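Local coordinates for UPF0255 protein frsA (Vibrio vulnificus, PDB 4I4C) that probably hydrolyses carboxylic esters as a two-domain serine esterase of the alpha/beta-hydrolase clan, at residues D208-R211 with L212-D215. Sequence-based numbering, arbitrary orientation.
Sequences DMWR and LFRD
R214 CB lies over one face of the W210 indole, 4.0 Å from the centroid of its five-membered ring, in a CH-pi contact. F213 meets the same indole obliquely, with CD2 3.6 Å from W210 CZ3. W210 to D215 span the first turn and a half of helix 210-217, the helix of a beta-alpha-beta unit between strands 193-199 and 223-226. F126 also stacks on W210. The R214 guanidinium carries the D215 carboxylate at its edge, and its NH2 sits over one face of the R211 guanidinium. M209 is the N-cap residue, and its O accepts a bent hydrogen bond from L212 N. W210 O takes R214 N almost straight (168°). The side chains of M209 and L212 turn to the sheet and line the pocket that holds a polyether molecule. With CG of R214 anti to its own N (chi1 -164°), the chain runs across W210, and a bend at chi3 (59°) brings the guanidinium alongside R211. The R211 NE to R214 NH2 distance is 3.0 Å, a close approach of like charges probably offset by D215 and by E123, which salt-bridges R214 NH1. R214 grips D215 side-on: NE reaches OD1 at 2.9 Å, and NH2 meets OD2 on its syn side at 3.0 Å.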
ATOM      1  N   ASP A 208      -6.903  -2.091  -1.093  1.00 22.40           N
ATOM      2  CA  ASP A 208      -6.255  -3.386  -0.854  1.00 23.96           C
ATOM      3  C   ASP A 208      -6.335  -3.838   0.605  1.00 20.19           C
ATOM      4  O   ASP A 208      -5.644  -4.774   0.989  1.00 19.65           O
ATOM      5  CB  ASP A 208      -4.766  -3.365  -1.271  1.00 22.78           C
ATOM      6  CG  ASP A 208      -4.560  -3.134  -2.762  1.00 24.87           C
ATOM      7  OD1 ASP A 208      -5.558  -3.145  -3.509  1.00 17.76           O
ATOM      8  OD2 ASP A 208      -3.394  -2.940  -3.182  1.00 19.07           O
ATOM      9  N   MET A 209      -7.188  -3.205   1.410  1.00 16.19           N
ATOM     10  CA  MET A 209      -7.185  -3.460   2.858  1.00 20.69           C
ATOM     11  C   MET A 209      -8.553  -3.788   3.445  1.00 19.89           C
ATOM     12  O   MET A 209      -8.781  -3.587   4.642  1.00 21.18           O
ATOM     13  CB  MET A 209      -6.587  -2.254   3.595  1.00 19.26           C
ATOM     14  CG  MET A 209      -5.122  -2.020   3.257  1.00 20.94           C
ATOM     15  SD  MET A 209      -4.492  -0.416   3.788  1.00 32.26           S
ATOM     16  CE  MET A 209      -5.453   0.713   2.765  1.00 20.47           C
ATOM     17  N   TRP A 210      -9.456  -4.271   2.591  1.00 14.29           N
ATOM     18  CA  TRP A 210     -10.788  -4.683   3.004  1.00 20.73           C
ATOM     19  C   TRP A 210     -10.799  -5.633   4.207  1.00 18.39           C
ATOM     20  O   TRP A 210     -11.629  -5.491   5.092  1.00 22.66           O
ATOM     21  CB  TRP A 210     -11.559  -5.316   1.836  1.00 25.57           C
ATOM     22  CG  TRP A 210     -12.785  -6.010   2.313  1.00 29.44           C
ATOM     23  CD1 TRP A 210     -13.004  -7.353   2.358  1.00 35.53           C
ATOM     24  CD2 TRP A 210     -13.955  -5.391   2.857  1.00 28.76           C
ATOM     25  NE1 TRP A 210     -14.250  -7.612   2.884  1.00 35.69           N
ATOM     26  CE2 TRP A 210     -14.852  -6.424   3.201  1.00 33.93           C
ATOM     27  CE3 TRP A 210     -14.335  -4.063   3.077  1.00 20.80           C
ATOM     28  CZ2 TRP A 210     -16.101  -6.171   3.760  1.00 30.02           C
ATOM     29  CZ3 TRP A 210     -15.582  -3.814   3.636  1.00 27.09           C
ATOM     30  CH2 TRP A 210     -16.446  -4.862   3.970  1.00 25.35           C
ATOM     31  N   ARG A 211      -9.869  -6.582   4.255  1.00 15.50           N
ATOM     32  CA  ARG A 211      -9.839  -7.538   5.366  1.00 26.50           C
ATOM     33  C   ARG A 211      -9.355  -6.914   6.680  1.00 16.21           C
ATOM     34  O   ARG A 211      -9.599  -7.453   7.764  1.00 17.27           O
ATOM     35  CB  ARG A 211      -9.006  -8.773   5.002  1.00 36.88           C
ATOM     36  CG  ARG A 211      -9.546  -9.511   3.777  1.00 37.12           C
ATOM     37  CD  ARG A 211      -9.543 -11.033   3.940  1.00 44.63           C
ATOM     38  NE  ARG A 211     -10.347 -11.673   2.892  1.00 51.63           N
ATOM     39  CZ  ARG A 211     -10.481 -12.989   2.723  1.00 51.85           C
ATOM     40  NH1 ARG A 211      -9.858 -13.836   3.536  1.00 54.29           N
ATOM     41  NH2 ARG A 211     -11.239 -13.458   1.733  1.00 49.14           N
ATOM     42  N   LEU A 212      -8.660  -5.786   6.585  1.00 14.96           N
ATOM     43  CA  LEU A 212      -8.256  -5.066   7.796  1.00 14.78           C
ATOM     44  C   LEU A 212      -9.517  -4.640   8.536  1.00 24.26           C
ATOM     45  O   LEU A 212      -9.634  -4.837   9.748  1.00 24.92           O
ATOM     46  CB  LEU A 212      -7.416  -3.845   7.453  1.00 14.18           C
ATOM     47  CG  LEU A 212      -7.031  -2.969   8.632  1.00 18.81           C
ATOM     48  CD1 LEU A 212      -6.318  -3.824   9.677  1.00 17.24           C
ATOM     49  CD2 LEU A 212      -6.142  -1.844   8.121  1.00 16.99           C
ATOM     50  N   PHE A 213     -10.461  -4.069   7.790  1.00 21.31           N
ATOM     51  CA  PHE A 213     -11.769  -3.690   8.335  1.00 24.51           C
ATOM     52  C   PHE A 213     -12.636  -4.912   8.661  1.00 19.06           C
ATOM     53  O   PHE A 213     -13.136  -5.034   9.771  1.00 28.34           O
ATOM     54  CB  PHE A 213     -12.516  -2.767   7.359  1.00 22.60           C
ATOM     55  CG  PHE A 213     -13.946  -2.477   7.755  1.00 20.39           C
ATOM     56  CD1 PHE A 213     -14.232  -1.558   8.757  1.00 26.06           C
ATOM     57  CD2 PHE A 213     -15.003  -3.107   7.121  1.00 26.99           C
ATOM     58  CE1 PHE A 213     -15.541  -1.283   9.115  1.00 22.87           C
ATOM     59  CE2 PHE A 213     -16.315  -2.833   7.481  1.00 27.94           C
ATOM     60  CZ  PHE A 213     -16.578  -1.921   8.475  1.00 22.37           C
ATOM     61  N   ARG A 214     -12.817  -5.815   7.702  1.00 22.12           N
ATOM     62  CA  ARG A 214     -13.776  -6.919   7.871  1.00 21.96           C
ATOM     63  C   ARG A 214     -13.428  -7.865   9.020  1.00 23.93           C
ATOM     64  O   ARG A 214     -14.297  -8.263   9.789  1.00 25.66           O
ATOM     65  CB  ARG A 214     -13.928  -7.733   6.577  1.00 18.40           C
ATOM     66  CG  ARG A 214     -15.161  -8.631   6.545  1.00 29.99           C
ATOM     67  CD  ARG A 214     -15.032  -9.687   5.423  1.00 41.79           C
ATOM     68  NE  ARG A 214     -13.842 -10.515   5.625  1.00 46.70           N
ATOM     69  CZ  ARG A 214     -13.446 -11.501   4.826  1.00 44.17           C
ATOM     70  NH1 ARG A 214     -14.139 -11.818   3.732  1.00 47.99           N
ATOM     71  NH2 ARG A 214     -12.348 -12.174   5.131  1.00 38.55           N
ATOM     72  N   ASP A 215     -12.153  -8.210   9.137  1.00 21.17           N
ATOM     73  CA  ASP A 215     -11.742  -9.260  10.054  1.00 22.49           C
ATOM     74  C   ASP A 215     -11.175  -8.741  11.373  1.00 27.26           C
ATOM     75  O   ASP A 215     -10.913  -9.530  12.282  1.00 34.29           O
ATOM     76  CB  ASP A 215     -10.712 -10.166   9.379  1.00 18.98           C
ATOM     77  CG  ASP A 215     -11.309 -10.985   8.234  1.00 30.38           C
ATOM     78  OD1 ASP A 215     -12.547 -11.136   8.177  1.00 30.41           O
ATOM     79  OD2 ASP A 215     -10.538 -11.485   7.393  1.00 35.50           O
TER